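Local coordinates for protein oxidoreductase, Gfo/Idh/MocA family (Pseudomonas syringae pv. tomato, PDB 3DTY) that probably catalyses an NAD(P)-dependent oxidation or reduction, as a tetrameric member of the Gfo/Idh/MocA family that also binds magnesium, at residues R14-G19 against L73-Q78; G147-E152 against L305-G310. All coordinates share one frame; numbering follows the deposited sequence.

In the fold
Contact 1 lies within the Rossmann domain, where strand 13-17 of the parallel sheet meets helix 72-79. Contact 2 follows later in the sequence and joins the start of helix 149-159 to the turn leaving strand 302-306, an outermost strand, within this chain, of the large mixed sheet of the C-terminal alpha/beta domain. Their centres are 36 Å apart and their nearest atoms about 16 Å apart, so neither touches the other. Both are buried, and both lie away from the magnesium site of E123 and N127. In contact 1 the side chains that meet are all apolar, whereas contact 2 combines leucine packing with a polar cluster.

Contact 1 (R14-G19 against L73-Q78); sequences RWAMVG and LSMFEQ
A16 on the first strand of the Rossmann fold and V18 where the chain turns just beyond it direct their side chains toward M75 of helix 72-79, a selenomethionine that carries most of this packing. The tight part is small, and the side chains that meet there are all apolar. M75 leaves the helix with CG anti to the backbone N (chi1 172°) and stays extended at chi2, which carries SE to 3.9 Å from A16 CB. The bend at chi3 (83°) then directs CE toward V18, 3.7 Å from CG2. A long, unbranched side chain suits this place because the backbones stay well apart, the nearest CA atoms (V18 and M75) being 9.3 Å from each other. Small A16 lets the selenium come close to the strand, and branched V18 offers a methyl to the helix.

F76 belongs to the looser part: its ring meets V18 obliquely and packs also on A104 and A105 of helix 98-107. V89 on the neighbouring strand 88-92 touches both V18 and M75, so the sheet surface continues beneath the helix. On the solvent side L73, E77 and Q78 are exposed, as expected of the outer face of a helix lying on a sheet. M17 points its side chain to the other face of the sheet, against H30 and R31 of helix 27-35, yet its carbonyl O still lies 3.9 Å from M75 CE.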
ATOM      1  N   ARG A  14     -23.352   4.937  37.313  1.00 12.06           N
ATOM      2  CA  ARG A  14     -22.429   5.273  38.396  1.00 11.17           C
ATOM      3  C   ARG A  14     -21.273   4.292  38.288  1.00 10.53           C
ATOM      4  O   ARG A  14     -21.424   3.088  38.518  1.00 10.07           O
ATOM      5  CB  ARG A  14     -23.145   5.187  39.749  1.00 11.83           C
ATOM      6  CG  ARG A  14     -24.234   6.259  39.906  1.00 13.12           C
ATOM      7  CD  ARG A  14     -24.849   6.265  41.305  1.00 15.52           C
ATOM      8  NE  ARG A  14     -25.496   5.000  41.638  1.00 18.76           N
ATOM      9  CZ  ARG A  14     -26.686   4.616  41.186  1.00 18.70           C
ATOM     10  NH1 ARG A  14     -27.381   5.401  40.376  1.00 19.20           N
ATOM     11  NH2 ARG A  14     -27.180   3.440  41.544  1.00 19.09           N
ATOM     12  N   TRP A  15     -20.113   4.842  37.949  1.00 10.08           N
ATOM     13  CA  TRP A  15     -18.921   4.057  37.674  1.00 10.51           C
ATOM     14  C   TRP A  15     -17.701   4.314  38.550  1.00 10.73           C
ATOM     15  O   TRP A  15     -17.544   5.388  39.134  1.00 11.71           O
ATOM     16  CB  TRP A  15     -18.586   4.304  36.201  1.00 10.65           C
ATOM     17  CG  TRP A  15     -17.501   3.502  35.622  1.00 11.67           C
ATOM     18  CD1 TRP A  15     -17.439   2.140  35.524  1.00 11.23           C
ATOM     19  CD2 TRP A  15     -16.341   4.008  34.967  1.00 12.43           C
ATOM     20  NE1 TRP A  15     -16.308   1.769  34.838  1.00 12.01           N
ATOM     21  CE2 TRP A  15     -15.615   2.896  34.485  1.00 11.03           C
ATOM     22  CE3 TRP A  15     -15.842   5.298  34.737  1.00 13.04           C
ATOM     23  CZ2 TRP A  15     -14.417   3.032  33.784  1.00 12.37           C
ATOM     24  CZ3 TRP A  15     -14.646   5.434  34.035  1.00 15.98           C
ATOM     25  CH2 TRP A  15     -13.949   4.305  33.568  1.00 14.45           C
ATOM     26  N   ALA A  16     -16.836   3.306  38.624  1.00 12.02           N
ATOM     27  CA  ALA A  16     -15.606   3.375  39.396  1.00 11.36           C
ATOM     28  C   ALA A  16     -14.505   2.574  38.706  1.00 12.79           C
ATOM     29  O   ALA A  16     -14.763   1.772  37.812  1.00 11.45           O
ATOM     30  CB  ALA A  16     -15.828   2.824  40.797  1.00 14.19           C
HETATM   31  N   MSE A  17     -13.271   2.819  39.127  1.00 13.57           N
HETATM   32  CA  MSE A  17     -12.122   2.112  38.597  1.00 13.68           C
HETATM   33  C   MSE A  17     -11.238   1.633  39.744  1.00 13.06           C
HETATM   34  O   MSE A  17     -11.160   2.262  40.802  1.00 10.66           O
HETATM   35  CB  MSE A  17     -11.285   3.012  37.672  1.00 17.79           C
HETATM   36  CG  MSE A  17     -11.770   3.072  36.238  1.00 23.82           C
HETATM   37 SE   MSE A  17     -10.395   3.689  34.984  1.00 33.81          SE
HETATM   38  CE  MSE A  17      -9.638   1.975  34.517  1.00 22.46           C
ATOM     39  N   VAL A  18     -10.591   0.500  39.523  1.00 11.63           N
ATOM     40  CA  VAL A  18      -9.667  -0.069  40.482  1.00 11.44           C
ATOM     41  C   VAL A  18      -8.364   0.000  39.709  1.00 10.91           C
ATOM     42  O   VAL A  18      -8.231  -0.627  38.653  1.00 10.72           O
ATOM     43  CB  VAL A  18     -10.028  -1.527  40.802  1.00 11.93           C
ATOM     44  CG1 VAL A  18      -8.991  -2.126  41.754  1.00 12.49           C
ATOM     45  CG2 VAL A  18     -11.413  -1.578  41.420  1.00 12.76           C
ATOM     46  N   GLY A  19      -7.418   0.783  40.216  1.00 12.45           N
ATOM     47  CA  GLY A  19      -6.159   0.957  39.519  1.00 13.96           C
ATOM     48  C   GLY A  19      -6.392   2.040  38.480  1.00 17.08           C
ATOM     49  O   GLY A  19      -7.326   2.832  38.614  1.00 17.06           O
ATOM     50  N   LEU A  73     -11.592  -3.393  48.326  1.00 18.19           N
ATOM     51  CA  LEU A  73     -12.519  -3.953  49.313  1.00 18.50           C
ATOM     52  C   LEU A  73     -13.269  -2.882  50.105  1.00 18.14           C
ATOM     53  O   LEU A  73     -14.494  -2.936  50.234  1.00 18.56           O
ATOM     54  CB  LEU A  73     -11.776  -4.886  50.268  1.00 20.70           C
ATOM     55  CG  LEU A  73     -12.107  -6.365  50.039  1.00 24.25           C
ATOM     56  CD1 LEU A  73     -10.896  -7.232  50.314  1.00 24.44           C
ATOM     57  CD2 LEU A  73     -13.287  -6.753  50.924  1.00 26.70           C
ATOM     58  N   SER A  74     -12.544  -1.907  50.637  1.00 16.91           N
ATOM     59  CA  SER A  74     -13.204  -0.852  51.388  1.00 19.20           C
ATOM     60  C   SER A  74     -14.190  -0.127  50.464  1.00 17.29           C
ATOM     61  O   SER A  74     -15.287   0.257  50.883  1.00 16.79           O
ATOM     62  CB  SER A  74     -12.166   0.118  51.971  1.00 19.50           C
ATOM     63  OG  SER A  74     -11.267   0.576  50.981  1.00 27.61           O
HETATM   64  N   MSE A  75     -13.810   0.044  49.203  1.00 16.58           N
HETATM   65  CA  MSE A  75     -14.696   0.707  48.249  1.00 16.99           C
HETATM   66  C   MSE A  75     -15.983  -0.091  48.058  1.00 15.98           C
HETATM   67  O   MSE A  75     -17.080   0.445  48.197  1.00 17.01           O
HETATM   68  CB  MSE A  75     -14.012   0.893  46.886  1.00 18.47           C
HETATM   69  CG  MSE A  75     -14.977   1.402  45.799  1.00 21.23           C
HETATM   70 SE   MSE A  75     -14.129   2.217  44.255  1.00 28.95          SE
HETATM   71  CE  MSE A  75     -13.705   0.617  43.239  1.00 19.47           C
ATOM     72  N   PHE A  76     -15.850  -1.376  47.744  1.00 16.42           N
ATOM     73  CA  PHE A  76     -17.025  -2.212  47.528  1.00 19.03           C
ATOM     74  C   PHE A  76     -17.940  -2.232  48.756  1.00 21.30           C
ATOM     75  O   PHE A  76     -19.158  -2.087  48.631  1.00 22.24           O
ATOM     76  CB  PHE A  76     -16.615  -3.644  47.163  1.00 17.39           C
ATOM     77  CG  PHE A  76     -15.894  -3.762  45.843  1.00 17.26           C
ATOM     78  CD1 PHE A  76     -15.879  -2.701  44.940  1.00 15.64           C
ATOM     79  CD2 PHE A  76     -15.230  -4.938  45.504  1.00 16.74           C
ATOM     80  CE1 PHE A  76     -15.225  -2.811  43.720  1.00 15.95           C
ATOM     81  CE2 PHE A  76     -14.572  -5.058  44.283  1.00 15.35           C
ATOM     82  CZ  PHE A  76     -14.564  -3.993  43.392  1.00 15.83           C
ATOM     83  N   GLU A  77     -17.353  -2.407  49.937  1.00 22.90           N
ATOM     84  CA  GLU A  77     -18.125  -2.453  51.180  1.00 24.83           C
ATOM     85  C   GLU A  77     -18.900  -1.165  51.478  1.00 24.52           C
ATOM     86  O   GLU A  77     -20.108  -1.201  51.741  1.00 25.64           O
ATOM     87  CB  GLU A  77     -17.200  -2.778  52.357  1.00 26.88           C
ATOM     88  CG  GLU A  77     -16.980  -4.268  52.582  1.00 31.79           C
ATOM     89  CD  GLU A  77     -15.725  -4.565  53.392  1.00 34.34           C
ATOM     90  OE1 GLU A  77     -15.358  -3.735  54.256  1.00 34.53           O
ATOM     91  OE2 GLU A  77     -15.112  -5.635  53.167  1.00 35.58           O
ATOM     92  N   GLN A  78     -18.203  -0.035  51.428  1.00 23.58           N
ATOM     93  CA  GLN A  78     -18.801   1.267  51.709  1.00 23.93           C
ATOM     94  C   GLN A  78     -19.749   1.779  50.629  1.00 23.45           C
ATOM     95  O   GLN A  78     -20.792   2.360  50.931  1.00 24.36           O
ATOM     96  CB  GLN A  78     -17.692   2.295  51.974  1.00 25.14           C
ATOM     97  CG  GLN A  78     -17.035   2.121  53.343  1.00 28.52           C
ATOM     98  CD  GLN A  78     -15.753   2.914  53.503  1.00 33.00           C
ATOM     99  OE1 GLN A  78     -15.731   4.138  53.335  1.00 35.38           O
ATOM    100  NE2 GLN A  78     -14.670   2.217  53.836  1.00 34.66           N
TER

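Contact 2 (G147-E152 against L305-G310); sequences GHQLIE and LERGMG
The backbones of Q149-L150 and R307 come close, with the CA atoms of L150 and R307 6.2 Å apart, where the first turn of helix 149-159 faces the type II turn E306-M309 that follows strand 302-306. L150 lies between them with its two methyls: CD1 lies 3.9 Å from R307 N and 4.1 Å from L305 O, while CD2 rests 4.2 Å from R307 CA. A branched leucine suits this place because its fork spreads over the backbone as the strand gives way to the turn; L293 on the adjoining strand also packs against it.

Beside the leucine, Q149 and R307 run side by side and point the same way. The bend of Q149 at chi2 (84°) turns the amide toward the arginine, with NE2 3.6 Å from R307 CD, against its aliphatic part. The amide and guanidinium planes stand 52° apart, and their polar ends share a partner instead of bonding to each other. D320 receives a hydrogen bond from Q149 NE2 and a salt bridge from R307 NH1; E328 also binds the amide, and the carbonyls of G323 and H326 take R307 NH2. The carboxylate of D320 probably stabilises the charge of the buried guanidinium. G308 supplies the positive phi (74°) preferred at the third position of a type II turn, here a beta turn leaving the strand that is outermost, within this chain, in the C-terminal alpha/beta domain's mixed sheet, packed against a helix.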
ATOM      1  N   GLY A 147     -14.332  -3.237  18.647  1.00  7.94           N
ATOM      2  CA  GLY A 147     -15.153  -2.039  18.592  1.00  6.55           C
ATOM      3  C   GLY A 147     -15.118  -1.376  17.222  1.00  7.02           C
ATOM      4  O   GLY A 147     -15.897  -0.464  16.945  1.00  8.46           O
ATOM      5  N   HIS A 148     -14.209  -1.816  16.359  1.00  7.72           N
ATOM      6  CA  HIS A 148     -14.118  -1.246  15.012  1.00  9.36           C
ATOM      7  C   HIS A 148     -15.281  -1.746  14.145  1.00  9.22           C
ATOM      8  O   HIS A 148     -15.503  -2.951  14.027  1.00  9.41           O
ATOM      9  CB  HIS A 148     -12.780  -1.613  14.366  1.00  8.17           C
ATOM     10  CG  HIS A 148     -11.617  -0.828  14.895  1.00 10.73           C
ATOM     11  ND1 HIS A 148     -11.486   0.529  14.696  1.00  9.07           N
ATOM     12  CD2 HIS A 148     -10.541  -1.210  15.623  1.00 10.71           C
ATOM     13  CE1 HIS A 148     -10.379   0.951  15.282  1.00 10.91           C
ATOM     14  NE2 HIS A 148      -9.787  -0.083  15.851  1.00 10.34           N
ATOM     15  N   GLN A 149     -16.005  -0.808  13.539  1.00  9.61           N
ATOM     16  CA  GLN A 149     -17.166  -1.107  12.695  1.00  8.76           C
ATOM     17  C   GLN A 149     -16.973  -2.179  11.621  1.00  8.53           C
ATOM     18  O   GLN A 149     -17.848  -3.031  11.405  1.00  7.85           O
ATOM     19  CB  GLN A 149     -17.668   0.178  12.009  1.00 10.71           C
ATOM     20  CG  GLN A 149     -18.270   1.224  12.938  1.00 11.08           C
ATOM     21  CD  GLN A 149     -17.226   2.119  13.583  1.00 11.56           C
ATOM     22  OE1 GLN A 149     -16.350   1.653  14.318  1.00 10.62           O
ATOM     23  NE2 GLN A 149     -17.314   3.409  13.309  1.00  7.65           N
ATOM     24  N   LEU A 150     -15.842  -2.143  10.930  1.00  6.54           N
ATOM     25  CA  LEU A 150     -15.620  -3.117   9.874  1.00  6.08           C
ATOM     26  C   LEU A 150     -15.596  -4.566  10.371  1.00  6.93           C
ATOM     27  O   LEU A 150     -15.837  -5.498   9.596  1.00  6.30           O
ATOM     28  CB  LEU A 150     -14.360  -2.752   9.094  1.00  6.65           C
ATOM     29  CG  LEU A 150     -14.586  -1.468   8.264  1.00  8.52           C
ATOM     30  CD1 LEU A 150     -13.316  -1.066   7.552  1.00  6.31           C
ATOM     31  CD2 LEU A 150     -15.718  -1.697   7.245  1.00  7.41           C
ATOM     32  N   ILE A 151     -15.334  -4.763  11.661  1.00  7.34           N
ATOM     33  CA  ILE A 151     -15.353  -6.114  12.202  1.00  6.74           C
ATOM     34  C   ILE A 151     -16.794  -6.627  12.079  1.00  8.28           C
ATOM     35  O   ILE A 151     -17.020  -7.798  11.768  1.00  8.10           O
ATOM     36  CB  ILE A 151     -14.929  -6.157  13.699  1.00  7.88           C
ATOM     37  CG1 ILE A 151     -13.509  -5.602  13.867  1.00  8.25           C
ATOM     38  CG2 ILE A 151     -14.999  -7.598  14.216  1.00  7.85           C
ATOM     39  CD1 ILE A 151     -12.448  -6.337  13.049  1.00  6.94           C
ATOM     40  N   GLU A 152     -17.768  -5.748  12.329  1.00  9.18           N
ATOM     41  CA  GLU A 152     -19.181  -6.123  12.219  1.00 10.84           C
ATOM     42  C   GLU A 152     -19.536  -6.370  10.758  1.00  9.63           C
ATOM     43  O   GLU A 152     -20.340  -7.250  10.443  1.00 10.14           O
ATOM     44  CB  GLU A 152     -20.104  -5.022  12.753  1.00 14.44           C
ATOM     45  CG  GLU A 152     -20.183  -4.890  14.263  1.00 21.77           C
ATOM     46  CD  GLU A 152     -20.622  -6.169  14.958  1.00 24.56           C
ATOM     47  OE1 GLU A 152     -21.398  -6.951  14.358  1.00 24.74           O
ATOM     48  OE2 GLU A 152     -20.193  -6.379  16.114  1.00 23.23           O
ATOM     49  N   LEU A 305     -13.313  -2.219   1.176  1.00  7.54           N
ATOM     50  CA  LEU A 305     -14.473  -1.586   1.791  1.00  7.92           C
ATOM     51  C   LEU A 305     -13.980  -0.559   2.798  1.00  7.23           C
ATOM     52  O   LEU A 305     -12.999  -0.785   3.508  1.00  7.28           O
ATOM     53  CB  LEU A 305     -15.363  -2.618   2.495  1.00  8.64           C
ATOM     54  CG  LEU A 305     -16.194  -3.524   1.577  1.00 11.04           C
ATOM     55  CD1 LEU A 305     -15.276  -4.377   0.726  1.00  9.99           C
ATOM     56  CD2 LEU A 305     -17.112  -4.405   2.408  1.00 11.56           C
ATOM     57  N   GLU A 306     -14.687   0.563   2.863  1.00  7.52           N
ATOM     58  CA  GLU A 306     -14.334   1.662   3.743  1.00  7.72           C
ATOM     59  C   GLU A 306     -15.380   1.912   4.823  1.00  7.38           C
ATOM     60  O   GLU A 306     -16.577   1.859   4.562  1.00  9.30           O
ATOM     61  CB  GLU A 306     -14.163   2.945   2.914  1.00  6.54           C
ATOM     62  CG  GLU A 306     -12.886   3.015   2.072  1.00  7.09           C
ATOM     63  CD  GLU A 306     -11.717   3.621   2.831  1.00  6.48           C
ATOM     64  OE1 GLU A 306     -11.918   4.101   3.973  1.00  9.02           O
ATOM     65  OE2 GLU A 306     -10.596   3.633   2.281  1.00  8.08           O
ATOM     66  N   ARG A 307     -14.914   2.189   6.035  1.00  6.68           N
ATOM     67  CA  ARG A 307     -15.807   2.486   7.145  1.00  6.10           C
ATOM     68  C   ARG A 307     -16.738   3.629   6.742  1.00  8.07           C
ATOM     69  O   ARG A 307     -16.331   4.546   6.024  1.00  7.64           O
ATOM     70  CB  ARG A 307     -15.005   2.933   8.374  1.00  6.97           C
ATOM     71  CG  ARG A 307     -15.872   3.341   9.578  1.00  7.34           C
ATOM     72  CD  ARG A 307     -15.058   4.144  10.599  1.00 10.14           C
ATOM     73  NE  ARG A 307     -14.705   5.475  10.097  1.00  9.99           N
ATOM     74  CZ  ARG A 307     -15.555   6.498  10.020  1.00 11.99           C
ATOM     75  NH1 ARG A 307     -16.816   6.355  10.420  1.00 12.72           N
ATOM     76  NH2 ARG A 307     -15.150   7.671   9.539  1.00 10.62           N
ATOM     77  N   GLY A 308     -17.980   3.566   7.207  1.00  8.18           N
ATOM     78  CA  GLY A 308     -18.938   4.617   6.927  1.00  8.70           C
ATOM     79  C   GLY A 308     -19.550   4.747   5.545  1.00 10.18           C
ATOM     80  O   GLY A 308     -20.192   5.755   5.265  1.00 10.39           O
HETATM   81  N   MSE A 309     -19.379   3.758   4.675  1.00  9.77           N
HETATM   82  CA  MSE A 309     -19.975   3.864   3.350  1.00 10.74           C
HETATM   83  C   MSE A 309     -21.350   3.202   3.297  1.00 10.57           C
HETATM   84  O   MSE A 309     -21.600   2.207   3.981  1.00  9.58           O
HETATM   85  CB  MSE A 309     -19.046   3.256   2.307  1.00 12.54           C
HETATM   86  CG  MSE A 309     -17.802   4.105   2.057  1.00 16.50           C
HETATM   87 SE   MSE A 309     -18.274   5.878   1.386  1.00 24.36          SE
HETATM   88  CE  MSE A 309     -18.679   5.402  -0.446  1.00 16.81           C
ATOM     89  N   GLY A 310     -22.228   3.777   2.477  1.00 10.02           N
ATOM     90  CA  GLY A 310     -23.588   3.289   2.334  1.00 10.34           C
ATOM     91  C   GLY A 310     -23.786   1.848   1.905  1.00 10.20           C
ATOM     92  O   GLY A 310     -24.870   1.301   2.074  1.00 12.95           O
TER